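Local atomic coordinates of processed glycerol phosphate lipoteichoic acid synthase 2 (Bacillus subtilis, PDB entry 2W8D), a protein that belongs to the sulfatase-like branch of the alkaline phosphatase superfamily and carries a magnesium ion in its alpha/beta domain. Residues A[55-58]-A[59-63]; A[136-139]-A[140-143]; A[227-230]-A[231-235]; A[262-265]-A[266-269]; A[278-281]-A[282-285]. One frame throughout, in Å; residues are numbered along the deposited sequence.

Contact 1. Residues A[55-58]-A[59-63]; sequences EVTP and FLNKL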
# COMPACT_ATOMS: atom_id res chain seq x y z
N GLU A 55 0.33 -15.27 -19.60
CA GLU A 55 0.57 -14.56 -18.36
C GLU A 55 -0.65 -13.75 -17.96
O GLU A 55 -1.35 -13.20 -18.80
CB GLU A 55 1.78 -13.66 -18.51
CG GLU A 55 3.08 -14.41 -18.77
CD GLU A 55 4.18 -13.49 -19.22
OE1 GLU A 55 4.46 -12.50 -18.51
OE2 GLU A 55 4.77 -13.76 -20.30
N VAL A 56 -0.90 -13.69 -16.65
CA VAL A 56 -2.05 -13.00 -16.12
C VAL A 56 -1.70 -11.53 -16.01
O VAL A 56 -2.48 -10.67 -16.41
CB VAL A 56 -2.47 -13.54 -14.72
CG1 VAL A 56 -3.61 -12.68 -14.15
CG2 VAL A 56 -2.88 -15.01 -14.79
N THR A 57 -0.53 -11.22 -15.46
CA THR A 57 -0.14 -9.79 -15.35
C THR A 57 1.16 -9.42 -16.13
O THR A 57 2.18 -9.05 -15.52
CB THR A 57 -0.09 -9.36 -13.87
OG1 THR A 57 0.82 -10.19 -13.15
CG2 THR A 57 -1.47 -9.50 -13.21
N PRO A 58 1.14 -9.53 -17.49
CA PRO A 58 2.40 -9.37 -18.24
C PRO A 58 3.12 -8.02 -18.06
O PRO A 58 4.36 -7.99 -18.10
CB PRO A 58 1.97 -9.54 -19.73
CG PRO A 58 0.49 -9.22 -19.76
CD PRO A 58 0.02 -9.84 -18.39
N PHE A 59 2.40 -6.92 -17.87
CA PHE A 59 3.11 -5.65 -17.63
C PHE A 59 3.84 -5.64 -16.29
O PHE A 59 5.01 -5.24 -16.20
CB PHE A 59 2.21 -4.42 -17.74
CG PHE A 59 2.98 -3.14 -17.86
CD1 PHE A 59 3.70 -2.86 -19.04
CD2 PHE A 59 3.03 -2.24 -16.79
CE1 PHE A 59 4.42 -1.65 -19.20
CE2 PHE A 59 3.75 -1.05 -16.90
CZ PHE A 59 4.45 -0.73 -18.13
N LEU A 60 3.13 -6.09 -15.25
CA LEU A 60 3.66 -6.08 -13.89
C LEU A 60 4.83 -7.04 -13.83
O LEU A 60 5.85 -6.71 -13.21
CB LEU A 60 2.56 -6.41 -12.87
CG LEU A 60 1.47 -5.31 -12.78
CD1 LEU A 60 0.33 -5.63 -11.76
CD2 LEU A 60 2.00 -3.90 -12.49
N ASN A 61 4.71 -8.18 -14.49
CA ASN A 61 5.83 -9.12 -14.67
C ASN A 61 7.08 -8.49 -15.27
O ASN A 61 8.18 -8.73 -14.78
CB ASN A 61 5.43 -10.35 -15.51
CG ASN A 61 4.30 -11.12 -14.89
OD1 ASN A 61 3.91 -10.87 -13.74
ND2 ASN A 61 3.73 -12.03 -15.66
N LYS A 62 6.91 -7.68 -16.31
CA LYS A 62 8.08 -7.05 -16.92
C LYS A 62 8.77 -6.13 -15.90
O LYS A 62 9.98 -6.16 -15.74
CB LYS A 62 7.70 -6.28 -18.20
CG LYS A 62 8.90 -5.99 -19.08
CD LYS A 62 8.56 -5.08 -20.27
CE LYS A 62 8.23 -3.65 -19.84
NZ LYS A 62 8.36 -2.71 -20.99
N LEU A 63 7.99 -5.36 -15.17
CA LEU A 63 8.55 -4.51 -14.11
C LEU A 63 9.27 -5.32 -13.04
O LEU A 63 10.32 -4.91 -12.55
CB LEU A 63 7.43 -3.71 -13.43
CG LEU A 63 6.60 -2.81 -14.34
CD1 LEU A 63 5.58 -2.08 -13.52
CD2 LEU A 63 7.52 -1.81 -15.08
O HOH W 1 1.32 -13.12 -14.33
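Asn61 reaches back to Glu55 at the N-terminus of helix 58-65, whose N-cap residue, Thr57, makes no capping bond with its own side chain. Asn61 ND2 gives a nearly straight bond to Glu55 OE1 (3.0 Å, 171°). The carboxylate and the amide lie almost in one plane, 12° apart, and OE1 is met on its anti lone pair, with Glu55 OE1 close to the amide plane. The second amide hydrogen goes to water 1, 3.0 Å from Asn61 ND2, which also accepts from Thr57 N at 2.9 Å and so closes a loop round the start of the helix. Asp48 N binds Asn61 OD1, which leaves the amide little freedom to flip.

The first amides, of Phe59 and Leu60, are taken by the two oxygens of Asp232, borrowed from helix 219-244. Regular helix bonding follows: Asn61 N gives to Thr57 O (2.9 Å) and Lys62 N to Pro58 O. With CG of Asn61 anti to the carbonyl carbon (chi1 -59°), the amide folds back over Thr57. Apolar contact is slight, resting on Thr57 CB against Leu60 CB at 4.1 Å.

Contact 2. Residues A[136-139]-A[140-143]; sequences FWNR and NEMY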
# COMPACT_ATOMS: atom_id res chain seq x y z
N PHE A 136 -17.15 7.76 0.25
CA PHE A 136 -16.86 6.35 0.45
C PHE A 136 -15.65 6.23 1.38
O PHE A 136 -14.69 6.97 1.24
CB PHE A 136 -16.65 5.58 -0.87
CG PHE A 136 -16.96 4.10 -0.78
CD1 PHE A 136 -18.26 3.62 -1.07
CD2 PHE A 136 -15.97 3.18 -0.38
CE1 PHE A 136 -18.56 2.24 -0.96
CE2 PHE A 136 -16.26 1.78 -0.26
CZ PHE A 136 -17.55 1.31 -0.55
N TRP A 137 -15.72 5.29 2.33
CA TRP A 137 -14.72 5.17 3.39
C TRP A 137 -14.42 6.48 4.10
O TRP A 137 -13.34 6.64 4.63
CB TRP A 137 -13.41 4.56 2.87
CG TRP A 137 -13.33 3.06 2.74
CD1 TRP A 137 -12.88 2.36 1.65
CD2 TRP A 137 -13.67 2.07 3.73
NE1 TRP A 137 -12.94 1.00 1.89
CE2 TRP A 137 -13.40 0.80 3.16
CE3 TRP A 137 -14.14 2.13 5.06
CZ2 TRP A 137 -13.63 -0.41 3.86
CZ3 TRP A 137 -14.35 0.94 5.75
CH2 TRP A 137 -14.09 -0.31 5.14
N ASN A 138 -15.36 7.43 4.15
CA ASN A 138 -15.13 8.70 4.84
C ASN A 138 -13.85 9.46 4.34
O ASN A 138 -13.25 10.27 5.08
CB ASN A 138 -15.08 8.47 6.36
CG ASN A 138 -15.34 9.73 7.16
OD1 ASN A 138 -16.16 10.54 6.79
ND2 ASN A 138 -14.67 9.88 8.30
N ARG A 139 -13.43 9.20 3.10
CA ARG A 139 -12.22 9.82 2.56
C ARG A 139 -12.27 11.35 2.62
O ARG A 139 -11.28 11.96 2.93
CB ARG A 139 -11.93 9.37 1.12
CG ARG A 139 -11.53 7.90 1.04
CD ARG A 139 -11.16 7.53 -0.36
NE ARG A 139 -10.58 6.19 -0.44
CZ ARG A 139 -11.22 5.12 -0.89
NH1 ARG A 139 -10.59 3.94 -0.93
NH2 ARG A 139 -12.50 5.20 -1.27
N ASN A 140 -13.39 11.95 2.28
CA ASN A 140 -13.42 13.41 2.29
C ASN A 140 -13.14 14.05 3.66
O ASN A 140 -12.68 15.17 3.71
CB ASN A 140 -14.67 13.99 1.61
CG ASN A 140 -15.94 13.71 2.36
OD1 ASN A 140 -15.99 12.90 3.26
ND2 ASN A 140 -17.01 14.38 1.96
N GLU A 141 -13.41 13.34 4.75
CA GLU A 141 -13.08 13.87 6.09
C GLU A 141 -11.60 13.60 6.42
O GLU A 141 -10.88 14.52 6.83
CB GLU A 141 -14.05 13.37 7.19
CG GLU A 141 -13.99 14.25 8.41
CD GLU A 141 -14.68 13.72 9.70
OE1 GLU A 141 -15.18 12.55 9.76
OE2 GLU A 141 -14.69 14.54 10.68
N MSE A 142 -11.13 12.38 6.17
CA MSE A 142 -9.79 11.95 6.57
C MSE A 142 -8.64 12.57 5.77
O MSE A 142 -7.57 12.80 6.30
CB MSE A 142 -9.67 10.41 6.48
CG MSE A 142 -8.26 9.83 6.68
SE MSE A 142 -7.53 10.27 8.49
CE MSE A 142 -8.19 8.78 9.63
N TYR A 143 -8.87 12.80 4.48
CA TYR A 143 -7.88 13.42 3.64
C TYR A 143 -7.63 14.84 4.09
O TYR A 143 -6.54 15.35 3.93
CB TYR A 143 -8.34 13.44 2.19
CG TYR A 143 -8.25 12.11 1.48
CD1 TYR A 143 -7.59 11.01 2.03
CD2 TYR A 143 -8.81 11.98 0.22
CE1 TYR A 143 -7.54 9.79 1.34
CE2 TYR A 143 -8.75 10.80 -0.46
CZ TYR A 143 -8.13 9.72 0.07
OH TYR A 143 -8.11 8.59 -0.72
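Asn138 and Glu141 are joined by a side-chain hydrogen bond at the opening of helix 139-145, ND2 of Asn138 giving to OE1 of Glu141 over 3.1 Å (169°). The acceptor lies in the amide plane, whereas the carboxylate is turned 73° from it and is met on its anti side. The same ND2 also bonds Phe104 O. Although Asn138 is the N-cap residue, its side chain makes no capping bond; its carbonyl oxygen accepts from both Glu141 N (3.1 Å) and Met142 N (3.2 Å). Tyr143 N bonds Arg139 O at 3.0 Å.

The packing is of another kind. Arg139, its chain extended from CG to NE, runs alongside Tyr143 in the same direction, and its CB sits over one face of the ring in a CH-pi contact, 4.1 Å from the centroid. Farther out, Arg139 CD comes within 3.2 Å of Tyr143 OH. Both polar ends meet the carboxylate of Glu88, Arg139 NE in a salt bridge and Tyr143 OH in a hydrogen bond.

Trp137 NE1 gives a hydrogen bond to a phosphate oxygen of the phosphothreonine at position 84. Met142, a selenomethionine, faces helix 103-106, while Arg139 and Tyr143 lie against strands 125-130 and 189-194.

Contact 3. Residues A[227-230]-A[231-235]; sequences SAHY and LDQSI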
# COMPACT_ATOMS: atom_id res chain seq x y z
N SER A 227 -10.08 -10.16 -14.10
CA SER A 227 -10.03 -8.76 -13.68
C SER A 227 -8.62 -8.33 -13.32
O SER A 227 -8.27 -7.16 -13.48
CB SER A 227 -11.05 -8.40 -12.58
OG SER A 227 -11.17 -9.46 -11.67
N ALA A 228 -7.80 -9.27 -12.86
CA ALA A 228 -6.38 -8.96 -12.64
C ALA A 228 -5.70 -8.61 -13.99
O ALA A 228 -4.90 -7.68 -14.06
CB ALA A 228 -5.66 -10.12 -11.96
N HIS A 229 -6.02 -9.36 -15.04
CA HIS A 229 -5.45 -9.13 -16.37
C HIS A 229 -5.89 -7.76 -16.84
O HIS A 229 -5.08 -7.01 -17.34
CB HIS A 229 -5.88 -10.26 -17.34
CG HIS A 229 -5.29 -10.16 -18.72
ND1 HIS A 229 -3.98 -10.49 -19.00
CD2 HIS A 229 -5.84 -9.81 -19.91
CE1 HIS A 229 -3.76 -10.35 -20.30
NE2 HIS A 229 -4.87 -9.94 -20.87
N TYR A 230 -7.16 -7.40 -16.62
CA TYR A 230 -7.67 -6.08 -16.95
C TYR A 230 -6.90 -4.94 -16.20
O TYR A 230 -6.51 -3.91 -16.81
CB TYR A 230 -9.20 -6.01 -16.74
CG TYR A 230 -9.80 -4.65 -17.03
CD1 TYR A 230 -10.22 -4.31 -18.31
CD2 TYR A 230 -9.89 -3.68 -16.03
CE1 TYR A 230 -10.75 -3.06 -18.59
CE2 TYR A 230 -10.41 -2.44 -16.27
CZ TYR A 230 -10.83 -2.13 -17.57
OH TYR A 230 -11.34 -0.91 -17.81
N LEU A 231 -6.72 -5.12 -14.89
CA LEU A 231 -5.91 -4.21 -14.06
C LEU A 231 -4.51 -4.02 -14.69
O LEU A 231 -4.03 -2.90 -14.81
CB LEU A 231 -5.78 -4.76 -12.62
CG LEU A 231 -5.02 -3.88 -11.60
CD1 LEU A 231 -5.40 -2.39 -11.68
CD2 LEU A 231 -5.22 -4.34 -10.15
N ASP A 232 -3.89 -5.12 -15.08
CA ASP A 232 -2.57 -5.08 -15.68
C ASP A 232 -2.50 -4.25 -16.98
O ASP A 232 -1.58 -3.49 -17.18
CB ASP A 232 -2.07 -6.48 -15.92
CG ASP A 232 -0.64 -6.52 -16.37
OD1 ASP A 232 0.22 -6.34 -15.47
OD2 ASP A 232 -0.37 -6.76 -17.59
N GLN A 233 -3.49 -4.40 -17.85
CA GLN A 233 -3.59 -3.55 -19.05
C GLN A 233 -3.76 -2.07 -18.72
O GLN A 233 -3.21 -1.22 -19.40
CB GLN A 233 -4.70 -4.04 -19.97
CG GLN A 233 -4.43 -5.48 -20.48
CD GLN A 233 -5.54 -6.06 -21.36
OE1 GLN A 233 -6.72 -5.75 -21.18
NE2 GLN A 233 -5.15 -6.90 -22.31
N SER A 234 -4.53 -1.77 -17.67
CA SER A 234 -4.76 -0.41 -17.21
C SER A 234 -3.47 0.24 -16.73
O SER A 234 -3.27 1.41 -16.97
CB SER A 234 -5.75 -0.40 -16.02
OG SER A 234 -6.98 -1.01 -16.33
N ILE A 235 -2.62 -0.51 -16.04
CA ILE A 235 -1.36 0.05 -15.53
C ILE A 235 -0.44 0.32 -16.72
O ILE A 235 0.19 1.39 -16.78
CB ILE A 235 -0.65 -0.90 -14.52
CG1 ILE A 235 -1.53 -1.12 -13.28
CG2 ILE A 235 0.77 -0.36 -14.18
CD1 ILE A 235 -2.20 0.16 -12.77
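His229 overlaps Gln233 one turn further along helix 219-244, the imidazole and the amide crossing with their planes 49° apart. NE2 of His229 comes 3.4 Å from NE2 of Gln233, but the angle is too poor for a hydrogen bond, so the two groups merely pack. Each is held by something else: His229 ND1 bonds Val56 O and its ring stacks on Phe211, while Gln233 OE1 bonds Lys172 NZ. The first torsion of His229 (chi1 -177°) sets CG anti to the backbone N, from where the ring swings toward Gln233.

Ser234 shows how a helix can absorb a hydroxyl. Its OG gives to Tyr230 O at 3.0 Å, arriving from above the carbonyl plane, while its own backbone N reaches that oxygen at the same distance, 3.0 Å. One carbonyl therefore takes two donors from one residue, and chi1 of -57°, with OG beside the backbone N, makes this possible; the polar atom of a buried serine is thereby satisfied. OG also lies 3.7 Å from CE2 of Tyr230, whose OH bonds Lys172 N.

The backbone bonds between are regular, Leu231 N to Ser227 O and Asp232 N to Ala228 O, both 2.9 Å. Asp232 turns its carboxylate to the start of helix 58-65, whereas Leu231 and Ile235 rest on strand 33-39. A long helix laid on a strand of the central sheet in this way is characteristic of the alpha/beta core of the alkaline phosphatase superfamily.

Contact 4. Residues A[262-265]-A[266-269]; sequences ISEN and HNKA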
# COMPACT_ATOMS: atom_id res chain seq x y z
N ILE A 262 -8.56 -12.85 -2.24
CA ILE A 262 -9.13 -14.18 -2.06
C ILE A 262 -9.00 -14.64 -0.60
O ILE A 262 -7.90 -15.01 -0.15
CB ILE A 262 -8.42 -15.21 -2.98
CG1 ILE A 262 -8.29 -14.70 -4.43
CG2 ILE A 262 -9.16 -16.56 -2.91
CD1 ILE A 262 -9.65 -14.44 -5.09
N SER A 263 -10.12 -14.68 0.13
CA SER A 263 -10.12 -15.16 1.51
C SER A 263 -10.05 -16.69 1.65
O SER A 263 -9.99 -17.43 0.66
CB SER A 263 -11.33 -14.61 2.25
OG SER A 263 -12.50 -15.26 1.84
N GLU A 264 -10.06 -17.15 2.90
CA GLU A 264 -10.08 -18.59 3.26
C GLU A 264 -11.38 -19.33 2.92
O GLU A 264 -11.38 -20.55 2.91
CB GLU A 264 -9.67 -18.77 4.72
CG GLU A 264 -8.18 -18.36 4.98
CD GLU A 264 -7.60 -19.03 6.24
OE1 GLU A 264 -7.38 -18.30 7.25
OE2 GLU A 264 -7.35 -20.28 6.21
N ASN A 265 -12.45 -18.61 2.58
CA ASN A 265 -13.68 -19.23 2.05
C ASN A 265 -13.46 -19.96 0.71
O ASN A 265 -14.30 -20.80 0.30
CB ASN A 265 -14.81 -18.19 1.86
CG ASN A 265 -15.23 -17.48 3.16
OD1 ASN A 265 -15.59 -16.31 3.13
ND2 ASN A 265 -15.19 -18.19 4.28
N HIS A 266 -12.35 -19.66 0.04
CA HIS A 266 -12.01 -20.23 -1.26
C HIS A 266 -10.77 -21.11 -1.21
O HIS A 266 -10.09 -21.30 -2.21
CB HIS A 266 -11.78 -19.09 -2.28
CG HIS A 266 -12.87 -18.07 -2.24
ND1 HIS A 266 -14.12 -18.30 -2.78
CD2 HIS A 266 -12.94 -16.87 -1.62
CE1 HIS A 266 -14.89 -17.24 -2.55
NE2 HIS A 266 -14.19 -16.37 -1.84
N ASN A 267 -10.46 -21.65 -0.04
CA ASN A 267 -9.30 -22.51 0.13
C ASN A 267 -9.31 -23.73 -0.77
O ASN A 267 -8.27 -24.15 -1.23
CB ASN A 267 -9.19 -22.99 1.59
CG ASN A 267 -8.40 -22.03 2.49
OD1 ASN A 267 -7.85 -21.04 2.03
ND2 ASN A 267 -8.37 -22.33 3.77
N LYS A 268 -10.48 -24.31 -1.01
CA LYS A 268 -10.54 -25.49 -1.86
C LYS A 268 -10.01 -25.17 -3.25
O LYS A 268 -9.21 -25.91 -3.77
CB LYS A 268 -11.95 -26.06 -1.96
CG LYS A 268 -11.98 -27.43 -2.66
CD LYS A 268 -13.38 -27.84 -3.10
CE LYS A 268 -13.62 -29.25 -2.62
NZ LYS A 268 -14.48 -30.08 -3.53
N ALA A 269 -10.40 -24.03 -3.83
CA ALA A 269 -9.95 -23.68 -5.17
C ALA A 269 -8.50 -23.17 -5.17
O ALA A 269 -7.73 -23.45 -6.11
CB ALA A 269 -10.90 -22.67 -5.83
O HOH W 2 -7.89 -19.30 0.05
O HOH W 3 -15.64 -15.12 -0.03
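His266 has the CB of Asn265 over one face of its ring, 4.3 Å from the centroid in a CH-pi contact, and the backbone of Ser263 at its edge, where N lies in the ring plane. With CG of His266 anti to the carbonyl carbon (chi1 -48°), the ring is laid back over Asn265 and beside Ser263. Ile262 crosses His266 at about a right angle, its CG2 touching His266 CB at 3.7 Å. Both ring nitrogens are engaged: ND1 bonds Asp218 OD2, and NE2 meets water 3 at 2.6 Å.

The other flat pair is Glu264 and Asn267, lying side by side with carboxylate and amide 44° apart. Only a weak bond joins them, from Asn267 ND2 to Glu264 OE2 at 3.3 Å. Water 2 does more, giving to Asn267 OD1 (2.6 Å) and Ser263 O (2.9 Å), thus tying the amide to the turn.

Asn267 N gives to Glu264 O at 3.3 Å from well above the carbonyl plane, where the short 3-10 segment runs into helix 267-273 through the N-cap residue His266. This turn follows strand 251-257 and the magnesium ligands Asp258 and His259, and is backed by helix 219-244, with Tyr224 against Ile262 and Val221 against His266.

Contact 5. Residues A[278-281]-A[282-285]; sequences EITD and YDNA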
# COMPACT_ATOMS: atom_id res chain seq x y z
N GLU A 278 -3.97 -29.03 0.09
CA GLU A 278 -4.82 -28.18 0.88
C GLU A 278 -4.08 -26.88 1.16
O GLU A 278 -2.87 -26.81 1.03
CB GLU A 278 -5.26 -28.90 2.18
CG GLU A 278 -4.33 -28.69 3.36
CD GLU A 278 -4.28 -29.87 4.32
OE1 GLU A 278 -5.31 -30.13 5.00
OE2 GLU A 278 -3.19 -30.52 4.40
N ILE A 279 -4.83 -25.84 1.51
CA ILE A 279 -4.28 -24.58 1.99
C ILE A 279 -4.30 -24.65 3.51
O ILE A 279 -5.38 -24.65 4.10
CB ILE A 279 -5.13 -23.36 1.51
CG1 ILE A 279 -5.01 -23.14 -0.01
CG2 ILE A 279 -4.77 -22.06 2.27
CD1 ILE A 279 -3.60 -23.06 -0.54
N THR A 280 -3.14 -24.70 4.15
CA THR A 280 -3.07 -24.61 5.63
C THR A 280 -3.06 -23.15 6.16
O THR A 280 -3.00 -22.20 5.37
CB THR A 280 -1.81 -25.34 6.15
OG1 THR A 280 -0.64 -24.75 5.56
CG2 THR A 280 -1.85 -26.85 5.81
N ASP A 281 -3.10 -22.96 7.47
CA ASP A 281 -2.93 -21.62 8.10
C ASP A 281 -1.63 -20.98 7.66
O ASP A 281 -1.58 -19.80 7.37
CB ASP A 281 -2.84 -21.73 9.63
CG ASP A 281 -4.18 -21.92 10.33
OD1 ASP A 281 -5.25 -21.66 9.73
OD2 ASP A 281 -4.15 -22.35 11.51
N TYR A 282 -0.57 -21.78 7.66
CA TYR A 282 0.74 -21.38 7.21
C TYR A 282 0.69 -20.90 5.74
O TYR A 282 1.22 -19.85 5.44
CB TYR A 282 1.78 -22.53 7.42
CG TYR A 282 3.04 -22.30 6.61
CD1 TYR A 282 4.06 -21.49 7.10
CD2 TYR A 282 3.17 -22.83 5.32
CE1 TYR A 282 5.18 -21.22 6.36
CE2 TYR A 282 4.31 -22.56 4.53
CZ TYR A 282 5.31 -21.75 5.06
OH TYR A 282 6.45 -21.45 4.33
N ASP A 283 0.07 -21.66 4.83
CA ASP A 283 0.03 -21.29 3.39
C ASP A 283 -0.73 -19.98 3.23
O ASP A 283 -0.26 -19.08 2.55
CB ASP A 283 -0.63 -22.36 2.50
CG ASP A 283 0.05 -23.72 2.59
OD1 ASP A 283 1.30 -23.77 2.68
OD2 ASP A 283 -0.67 -24.76 2.53
N ASN A 284 -1.89 -19.87 3.88
CA ASN A 284 -2.62 -18.62 3.92
C ASN A 284 -1.82 -17.40 4.40
O ASN A 284 -1.98 -16.32 3.85
CB ASN A 284 -3.91 -18.73 4.69
CG ASN A 284 -4.82 -17.56 4.39
OD1 ASN A 284 -5.21 -17.36 3.24
ND2 ASN A 284 -5.11 -16.76 5.40
N ALA A 285 -0.94 -17.58 5.38
CA ALA A 285 -0.09 -16.48 5.82
C ALA A 285 0.87 -16.05 4.68
O ALA A 285 1.06 -14.83 4.42
CB ALA A 285 0.67 -16.87 7.05
O HOH W 4 -3.39 -17.71 7.85
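Thr280 is still extended when the chain turns helical at Asp281, and from there the i to i+4 bonds begin: Asn284 N to Thr280 O and Ala285 N to Asp281 O, both 3.0 Å. The extended residue just before the helix is the setting for a capping box.

Thr280 and Asp283 close that box reciprocally. Asp283 N gives to Thr280 OG1 over 3.3 Å, and in return Thr280 N gives to Asp283 OD2 over 3.0 Å, a nearly straight bond (173°) that meets the oxygen from above the carboxylate plane. A weak bond from Thr280 OG1 to the same OD2, also 3.0 Å, ties the two side chains directly. With chi1 of 59° the threonine hydroxyl stands between its own backbone N and carbonyl carbon, placed to face the Asp283 amide. Lying at the amino end of a helix, the carboxylate is probably steadied in its charged form.

Around the box, Ile279 CG2 lies 4.2 Å from Asp283 CB, filling the side of the turn that faces helix 267-273. Water 4 bridges two backbone and side-chain atoms, giving to Asp281 O and accepting from Asn284 ND2, 3.1 Å from its oxygen. Tyr282 leads away to bond Thr366 O through its OH, and with Ala285 it touches Thr357 of strand 356-359.

The whole is a textbook N-terminal capping box, here starting the short helix 281-286 where it lies between helix 267-273 and the five-stranded antiparallel sheet.

In the fold
The five contacts come in series along the sulfatase-like part of the chain, most of them at helix starts; contact 3 alone sits wholly within one helix, 219-244. Contacts 1 and 3, centres 9 Å apart, touch through Asp232, so that helix 219-244 is fastened to the start of helix 58-65. Contacts 4 and 5, centres 10 Å apart, belong to successive helices, 267-273 and 281-286, and meet by packing. Contact 2 stands alone, 26 Å or more from the others between centres and opposite contact 1 across the chain's centre, with the side chain of Arg139 about 7 Å from the magnesium ion. Four helix starts are thus ordered by bonds between near neighbours in sequence, one also by a second helix.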